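Local coordinates for oligopeptide-binding protein oppA (Lactococcus lactis, PDB 3DRF) that captures extracellular oligopeptides in a voluminous cavity that shuts like a Venus flytrap, serving their uptake through the ABC transporter OppABCDF, at residues G68-F73 with L219-F224; D105-W108 with S112-T115; L327-V332 with R402-K407. All blocks are in the same frame, centred on the assembly; numbering follows the deposited sequence. Where two conformers were deposited one is given.

In the fold
Interactions 1 and 2 are neighbours, their centres about 11 Å apart, and the indole of Trp108 joins them: its CZ3 packs 3.5 Å from Asp70 OD2 and 3.5 Å from Thr221 CG2. The residues of interaction 2 belong to the chain that runs between 68-73 and 219-224, and through these Trp108 contacts the hairpin-like turn packs against the place where those loops meet. Interaction 3 forms later in the sequence and on the opposite side of the chain's centre, its centre about 50 Å from that of interaction 1 and about 59 Å from that of interaction 2. The separation is consistent with the contacts lying in different lobes of the two-lobed receptor that closes around peptide.

Interaction 1 (G68-F73 with L219-F224); sequences GQDGLF and LVTGPF
Asp70 and Thr221 pin together two irregular loops of the peptide receptor, one between helix 57-62 and strand 74-75, the other leading into strand 224-230 at the border of a five-stranded mixed sheet. Gly68, Gln69 and Asp70 all have backbone angles of the left-handed helical region, and the tight turn they make presents the Asp70 carboxylate to the second loop. A single oxygen does the gripping. Thr221 OG1 donates to Asp70 OD1 at 2.7 Å, while Thr221 N reaches the same Asp70 OD1 at 2.8 Å in a bent bond, with an N-H...O angle of 139°. Both donors arrive from one face of the carboxylate, about 40° out of its plane. Thr221 can act as this double donor because its OG1 stands between its own N and carbonyl carbon (chi1 67°), next to the N-H that shares the acceptor. A water extends the bond, donating to Thr221 OG1 at 2.8 Å and to Gly71 O at 2.9 Å, so the hydroxyl both gives and receives. The carboxylate also touches the Val220 backbone, Asp70 OD1 lying 3.6 Å from Val220 CA. Ser109 OG holds Val220 N, and Asn240 ND2 donates to Gly222 O. The result is a buried tether between two loops distant in sequence, within the solute-binding protein family 5 fold, set where a loop enters the edge strand of a sheet.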
loop_
_atom_site.group_PDB
_atom_site.type_symbol
_atom_site.label_atom_id
_atom_site.label_comp_id
_atom_site.label_asym_id
_atom_site.label_seq_id
_atom_site.Cartn_x
_atom_site.Cartn_y
_atom_site.Cartn_z
ATOM N N GLY A 68 13.404 -7.348 -0.679
ATOM C CA GLY A 68 12.054 -6.757 -0.590
ATOM C C GLY A 68 11.346 -7.019 0.745
ATOM O O GLY A 68 10.228 -7.418 0.782
ATOM N N GLN A 69 12.101 -6.846 1.806
ATOM C CA GLN A 69 11.686 -7.188 3.212
ATOM C C GLN A 69 11.418 -8.703 3.346
ATOM O O GLN A 69 10.538 -9.142 3.997
ATOM C CB GLN A 69 10.514 -6.285 3.664
ATOM C CG GLN A 69 10.903 -4.819 3.628
ATOM C CD GLN A 69 9.706 -3.869 3.701
ATOM O OE1 GLN A 69 9.714 -2.925 4.437
ATOM N NE2 GLN A 69 8.684 -4.181 2.960
ATOM N N ASP A 70 12.311 -9.442 2.708
ATOM C CA ASP A 70 12.466 -10.892 2.858
ATOM C C ASP A 70 11.228 -11.714 2.440
ATOM O O ASP A 70 10.777 -12.609 3.072
ATOM C CB ASP A 70 13.017 -11.226 4.265
ATOM C CG ASP A 70 14.376 -10.572 4.486
ATOM O OD1 ASP A 70 15.161 -10.621 3.529
ATOM O OD2 ASP A 70 14.587 -10.046 5.535
ATOM N N GLY A 71 10.763 -11.325 1.273
ATOM C CA GLY A 71 9.744 -12.079 0.561
ATOM C C GLY A 71 10.222 -13.471 0.185
ATOM O O GLY A 71 11.394 -13.665 -0.140
ATOM N N LEU A 72 9.316 -14.442 0.248
ATOM C CA LEU A 72 9.667 -15.866 0.087
ATOM C C LEU A 72 9.364 -16.508 -1.273
ATOM O O LEU A 72 10.021 -17.411 -1.640
ATOM C CB LEU A 72 8.922 -16.700 1.159
ATOM C CG LEU A 72 9.415 -16.523 2.587
ATOM C CD1 LEU A 72 8.510 -17.307 3.491
ATOM C CD2 LEU A 72 10.931 -16.999 2.727
ATOM N N PHE A 73 8.302 -16.045 -1.923
ATOM C CA PHE A 73 7.730 -16.821 -3.056
ATOM C C PHE A 73 7.939 -16.164 -4.414
ATOM O O PHE A 73 7.835 -14.985 -4.565
ATOM C CB PHE A 73 6.231 -17.030 -2.823
ATOM C CG PHE A 73 5.899 -17.644 -1.476
ATOM C CD1 PHE A 73 6.365 -18.904 -1.158
ATOM C CD2 PHE A 73 5.123 -16.952 -0.562
ATOM C CE1 PHE A 73 6.097 -19.490 0.101
ATOM C CE2 PHE A 73 4.841 -17.523 0.715
ATOM C CZ PHE A 73 5.344 -18.800 1.049
ATOM N N LEU A 219 19.521 -8.079 9.457
ATOM C CA LEU A 219 19.797 -9.229 8.597
ATOM C C LEU A 219 18.751 -9.322 7.479
ATOM O O LEU A 219 17.587 -9.019 7.673
ATOM C CB LEU A 219 19.799 -10.562 9.388
ATOM C CG LEU A 219 20.756 -10.621 10.595
ATOM C CD1 LEU A 219 20.759 -12.047 11.212
ATOM C CD2 LEU A 219 22.195 -10.223 10.147
ATOM N N VAL A 220 19.210 -9.786 6.320
ATOM C CA VAL A 220 18.334 -9.965 5.151
ATOM C C VAL A 220 18.654 -11.280 4.467
ATOM O O VAL A 220 19.570 -11.985 4.793
ATOM C CB VAL A 220 18.440 -8.799 4.148
ATOM C CG1 VAL A 220 18.185 -7.455 4.865
ATOM C CG2 VAL A 220 19.856 -8.790 3.468
ATOM N N THR A 221 17.809 -11.590 3.511
ATOM C CA THR A 221 17.878 -12.884 2.798
ATOM C C THR A 221 18.105 -12.745 1.254
ATOM O O THR A 221 18.253 -13.702 0.598
ATOM C CB THR A 221 16.557 -13.711 2.991
ATOM O OG1 THR A 221 15.449 -13.059 2.341
ATOM C CG2 THR A 221 16.254 -13.955 4.487
ATOM N N GLY A 222 18.118 -11.533 0.744
ATOM C CA GLY A 222 18.132 -11.300 -0.689
ATOM C C GLY A 222 19.533 -11.364 -1.334
ATOM O O GLY A 222 20.501 -11.653 -0.706
ATOM N N PRO A 223 19.593 -11.046 -2.629
ATOM C CA PRO A 223 20.885 -11.184 -3.367
ATOM C C PRO A 223 21.932 -10.168 -2.903
ATOM O O PRO A 223 23.112 -10.450 -3.050
ATOM C CB PRO A 223 20.490 -10.994 -4.860
ATOM C CG PRO A 223 19.091 -10.358 -4.820
ATOM C CD PRO A 223 18.433 -10.806 -3.514
ATOM N N PHE A 224 21.524 -9.058 -2.334
ATOM C CA PHE A 224 22.417 -8.059 -1.752
ATOM C C PHE A 224 22.069 -7.881 -0.267
ATOM O O PHE A 224 20.993 -8.163 0.165
ATOM C CB PHE A 224 22.276 -6.677 -2.453
ATOM C CG PHE A 224 22.740 -6.673 -3.915
ATOM C CD1 PHE A 224 24.005 -6.232 -4.244
ATOM C CD2 PHE A 224 21.927 -7.153 -4.917
ATOM C CE1 PHE A 224 24.457 -6.275 -5.550
ATOM C CE2 PHE A 224 22.350 -7.203 -6.258
ATOM C CZ PHE A 224 23.628 -6.745 -6.571
HETATM O O HOH W 1 13.763 -14.871 1.119
#

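Interaction 2 (D105-W108 with S112-T115); sequences DLKW and SEVT
The indole of Trp108 carries Val114 CG2 over one face: this methyl stands 3.6 Å from the centroid of the five-membered ring and 12° off its normal, a CH-pi contact. On the same face Thr221 CG2 lies near CZ3, with Asp70 OD2 near the ring plane at that edge. At the pyrrole edge, Ser112 OG, itself hydrogen-bonded to Asp110 OD1, and Glu113 O each come 3.4 Å from Trp108 CD1. Next along, NE1 donates to Asp118 OD2, which also accepts Thr115 N at the start of helix 116-127. Val114 stands between two side chains: CG1 (anti to the backbone N, chi1 -176°) meets Leu106 CD2 at 3.7 Å, and CG2 reaches both Leu106 CG and the indole. With an alanine at Trp108, Val114 CG2 would probably lose its aromatic cover and Asp118 the indole donor. The backbones form a single antiparallel bridge, Lys107 with Glu113, a non-hydrogen-bonded pair flanked by Val114 N to Leu106 O (3.1 Å) and Trp108 N to Ser112 O (2.9 Å). The Lys107-Glu113 salt bridge is implausibly short, hence doubtful; Glu113 has two conformers. Glu113 OE1 pairs with Lys169, so its carboxylate probably stays charged beside the apolar contacts of Leu106, Trp108 and Val114.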
loop_
_atom_site.group_PDB
_atom_site.type_symbol
_atom_site.label_atom_id
_atom_site.label_comp_id
_atom_site.label_asym_id
_atom_site.label_seq_id
_atom_site.Cartn_x
_atom_site.Cartn_y
_atom_site.Cartn_z
ATOM N N ASP A 105 18.996 -24.422 1.844
ATOM C CA ASP A 105 20.137 -23.472 1.856
ATOM C C ASP A 105 19.746 -21.991 1.980
ATOM O O ASP A 105 20.491 -21.121 1.714
ATOM C CB ASP A 105 21.101 -23.702 0.684
ATOM C CG ASP A 105 20.438 -23.628 -0.646
ATOM O OD1 ASP A 105 19.196 -23.565 -0.770
ATOM O OD2 ASP A 105 21.189 -23.670 -1.655
ATOM N N LEU A 106 18.512 -21.759 2.350
ATOM C CA LEU A 106 18.094 -20.383 2.659
ATOM C C LEU A 106 18.683 -19.922 4.004
ATOM O O LEU A 106 18.382 -20.473 5.011
ATOM C CB LEU A 106 16.539 -20.292 2.677
ATOM C CG LEU A 106 15.967 -18.919 2.968
ATOM C CD1 LEU A 106 16.353 -17.887 1.861
ATOM C CD2 LEU A 106 14.393 -19.023 3.162
ATOM N N LYS A 107 19.472 -18.875 3.911
ATOM C CA LYS A 107 20.185 -18.305 5.050
ATOM C C LYS A 107 19.930 -16.792 5.173
ATOM O O LYS A 107 19.576 -16.142 4.253
ATOM C CB LYS A 107 21.699 -18.581 4.856
ATOM C CG LYS A 107 22.090 -20.083 4.890
ATOM C CD LYS A 107 23.613 -20.212 4.686
ATOM C CE LYS A 107 23.969 -21.674 4.673
ATOM N NZ LYS A 107 23.601 -22.132 6.013
ATOM N N TRP A 108 20.139 -16.305 6.362
ATOM C CA TRP A 108 20.309 -14.870 6.627
ATOM C C TRP A 108 21.719 -14.405 6.217
ATOM O O TRP A 108 22.627 -15.212 6.032
ATOM C CB TRP A 108 20.158 -14.596 8.162
ATOM C CG TRP A 108 18.710 -14.899 8.634
ATOM C CD1 TRP A 108 18.314 -15.986 9.322
ATOM C CD2 TRP A 108 17.529 -14.148 8.323
ATOM N NE1 TRP A 108 16.952 -15.946 9.528
ATOM C CE2 TRP A 108 16.454 -14.838 8.897
ATOM C CE3 TRP A 108 17.295 -12.927 7.678
ATOM C CZ2 TRP A 108 15.142 -14.350 8.855
ATOM C CZ3 TRP A 108 15.987 -12.453 7.615
ATOM C CH2 TRP A 108 14.913 -13.180 8.207
ATOM N N SER A 112 23.468 -17.575 9.239
ATOM C CA SER A 112 22.552 -18.407 10.019
ATOM C C SER A 112 21.363 -18.898 9.174
ATOM O O SER A 112 21.069 -18.337 8.147
ATOM C CB SER A 112 22.054 -17.653 11.262
ATOM O OG SER A 112 21.235 -16.536 10.882
ATOM N N GLU A 113 20.797 -19.988 9.612
ATOM C CA GLU A 113 19.693 -20.571 8.842
ATOM C C GLU A 113 18.403 -19.788 8.999
ATOM O O GLU A 113 18.079 -19.319 10.083
ATOM C CB GLU A 113 19.408 -22.009 9.280
ATOM C CG GLU A 113 20.492 -23.006 8.937
ATOM C CD GLU A 113 20.645 -23.221 7.437
ATOM O OE1 GLU A 113 19.628 -23.448 6.747
ATOM O OE2 GLU A 113 21.791 -23.168 6.944
ATOM N N VAL A 114 17.694 -19.611 7.868
ATOM C CA VAL A 114 16.283 -19.252 7.957
ATOM C C VAL A 114 15.423 -20.471 8.272
ATOM O O VAL A 114 15.553 -21.516 7.635
ATOM C CB VAL A 114 15.783 -18.606 6.651
ATOM C CG1 VAL A 114 14.338 -18.157 6.802
ATOM C CG2 VAL A 114 16.674 -17.437 6.263
ATOM N N THR A 115 14.667 -20.379 9.341
ATOM C CA THR A 115 13.934 -21.523 9.891
ATOM C C THR A 115 12.432 -21.307 9.940
ATOM O O THR A 115 11.926 -20.233 9.771
ATOM C CB THR A 115 14.392 -21.802 11.390
ATOM O OG1 THR A 115 13.923 -20.746 12.225
ATOM C CG2 THR A 115 15.948 -21.970 11.460
#

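Interaction 3 (L327-V332 with R402-K407); sequences LQDQNV and REKDGK
Asp329 and Lys404 meet through one charged pair, a salt bridge that is also a hydrogen bond: Lys404 NZ donates to Asp329 OD2 at 3.1 Å, while Asp329 OD1 lies 4.1 Å from the same NZ. The two side chains come from opposite directions, and the ammonium group sits above the carboxylate plane, 46° out of it. The lysine chain is extended except for a bend at chi3 (-81°), which swings CE and NZ to the acid. A second acid, Asp391, also forms a salt bridge with Lys404 NZ. In a further hydrogen bond, with an uncharged donor, Trp393 NE1 donates to Asp329 OD2, the same oxygen that Lys404 uses, and the lysine chain also packs on Trp393. Backbone bonds shape the lysine's side: Lys404 N to Lys407 O and Lys407 N to Lys404 O, both 3.0 Å, close a type I' turn with Asp405 and Gly406 at its corner, the hairpin link between strands 401-404 and 407-414. Asp329 itself is the N-cap residue of helix 330-339, though its side chain makes no capping bond. The ammonium thus bridges two carboxylates at the surface, probably easing their mutual repulsion, while the helix start next to Asp329 would be expected to steady its negative charge.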
loop_
_atom_site.group_PDB
_atom_site.type_symbol
_atom_site.label_atom_id
_atom_site.label_comp_id
_atom_site.label_asym_id
_atom_site.label_seq_id
_atom_site.Cartn_x
_atom_site.Cartn_y
_atom_site.Cartn_z
ATOM N N LEU A 327 -20.246 15.247 7.151
ATOM C CA LEU A 327 -19.939 14.084 6.304
ATOM C C LEU A 327 -20.681 12.813 6.660
ATOM O O LEU A 327 -20.615 11.891 5.940
ATOM C CB LEU A 327 -18.425 13.825 6.256
ATOM C CG LEU A 327 -17.673 14.947 5.487
ATOM C CD1 LEU A 327 -16.137 14.849 5.801
ATOM C CD2 LEU A 327 -17.935 14.950 4.018
ATOM N N GLN A 328 -21.401 12.814 7.787
ATOM C CA GLN A 328 -22.354 11.752 8.103
ATOM C C GLN A 328 -23.487 11.735 7.082
ATOM O O GLN A 328 -24.120 10.771 6.981
ATOM C CB GLN A 328 -22.979 11.991 9.494
ATOM C CG GLN A 328 -22.063 11.816 10.703
ATOM C CD GLN A 328 -22.744 12.294 12.017
ATOM O OE1 GLN A 328 -22.798 13.452 12.336
ATOM N NE2 GLN A 328 -23.236 11.338 12.776
ATOM N N ASP A 329 -23.748 12.852 6.424
ATOM C CA ASP A 329 -24.853 12.960 5.419
ATOM C C ASP A 329 -24.333 12.384 4.087
ATOM O O ASP A 329 -23.463 12.951 3.472
ATOM C CB ASP A 329 -25.302 14.433 5.216
ATOM C CG ASP A 329 -26.116 15.029 6.413
ATOM O OD1 ASP A 329 -26.806 14.275 7.062
ATOM O OD2 ASP A 329 -26.131 16.232 6.576
ATOM N N GLN A 330 -24.908 11.262 3.677
ATOM C CA GLN A 330 -24.588 10.655 2.389
ATOM C C GLN A 330 -24.618 11.635 1.200
ATOM O O GLN A 330 -23.790 11.610 0.390
ATOM C CB GLN A 330 -25.513 9.462 2.124
ATOM C CG GLN A 330 -25.143 8.629 0.939
ATOM C CD GLN A 330 -25.911 7.313 0.967
ATOM O OE1 GLN A 330 -26.933 7.217 1.622
ATOM N NE2 GLN A 330 -25.523 6.412 0.217
ATOM N N ASN A 331 -25.608 12.507 1.142
ATOM C CA ASN A 331 -25.677 13.515 0.054
ATOM C C ASN A 331 -24.467 14.431 0.017
ATOM O O ASN A 331 -24.062 14.828 -1.004
ATOM C CB ASN A 331 -26.966 14.354 0.190
ATOM C CG ASN A 331 -28.191 13.629 -0.362
ATOM O OD1 ASN A 331 -28.273 12.467 -0.277
ATOM N ND2 ASN A 331 -29.122 14.364 -0.930
ATOM N N VAL A 332 -23.982 14.813 1.206
ATOM C CA VAL A 332 -22.758 15.639 1.295
ATOM C C VAL A 332 -21.505 14.930 0.719
ATOM O O VAL A 332 -20.790 15.460 -0.016
ATOM C CB VAL A 332 -22.532 16.100 2.754
ATOM C CG1 VAL A 332 -21.240 16.939 2.882
ATOM C CG2 VAL A 332 -23.742 16.993 3.196
ATOM N N ARG A 402 -23.190 27.083 2.269
ATOM C CA ARG A 402 -24.397 26.419 2.754
ATOM C C ARG A 402 -24.415 26.192 4.254
ATOM O O ARG A 402 -23.380 26.142 4.858
ATOM C CB ARG A 402 -24.577 25.090 2.023
ATOM C CG ARG A 402 -24.830 25.258 0.476
ATOM C CD ARG A 402 -24.818 23.881 -0.190
ATOM N NE ARG A 402 -25.011 23.992 -1.645
ATOM C CZ ARG A 402 -26.182 24.135 -2.245
ATOM N NH1 ARG A 402 -27.263 24.107 -1.524
ATOM N NH2 ARG A 402 -26.276 24.188 -3.552
ATOM N N GLU A 403 -25.632 26.098 4.796
ATOM C CA GLU A 403 -25.857 25.937 6.228
ATOM C C GLU A 403 -27.064 25.001 6.448
ATOM O O GLU A 403 -27.935 24.937 5.666
ATOM C CB GLU A 403 -26.185 27.291 6.877
ATOM C CG GLU A 403 -25.152 28.404 6.663
ATOM C CD GLU A 403 -25.559 29.728 7.283
ATOM O OE1 GLU A 403 -26.565 29.722 7.972
ATOM O OE2 GLU A 403 -24.878 30.663 7.093
ATOM N N LYS A 404 -27.057 24.323 7.583
ATOM C CA LYS A 404 -28.162 23.486 8.003
ATOM C C LYS A 404 -28.380 23.739 9.487
ATOM O O LYS A 404 -27.508 23.460 10.272
ATOM C CB LYS A 404 -27.871 22.015 7.749
ATOM C CG LYS A 404 -29.066 21.100 8.165
ATOM C CD LYS A 404 -28.743 19.638 8.046
ATOM C CE LYS A 404 -28.906 19.209 6.614
ATOM N NZ LYS A 404 -28.902 17.693 6.421
ATOM N N ASP A 405 -29.538 24.294 9.821
ATOM C CA ASP A 405 -29.892 24.667 11.178
ATOM C C ASP A 405 -28.777 25.450 11.841
ATOM O O ASP A 405 -28.396 25.158 12.951
ATOM C CB ASP A 405 -30.221 23.418 11.997
ATOM C CG ASP A 405 -30.938 23.763 13.328
ATOM O OD1 ASP A 405 -31.647 24.798 13.431
ATOM O OD2 ASP A 405 -30.728 22.989 14.266
ATOM N N GLY A 406 -28.271 26.454 11.154
ATOM C CA GLY A 406 -27.188 27.278 11.644
ATOM C C GLY A 406 -25.744 26.743 11.531
ATOM O O GLY A 406 -24.853 27.512 11.687
ATOM N N LYS A 407 -25.556 25.448 11.328
ATOM C CA LYS A 407 -24.201 24.854 11.123
ATOM C C LYS A 407 -23.694 25.233 9.714
ATOM O O LYS A 407 -24.348 24.965 8.776
ATOM C CB LYS A 407 -24.282 23.319 11.272
ATOM C CG LYS A 407 -23.015 22.500 10.959
ATOM C CD LYS A 407 -21.695 22.969 11.545
ATOM C CE LYS A 407 -20.588 21.890 11.303
ATOM N NZ LYS A 407 -19.292 22.071 12.084
#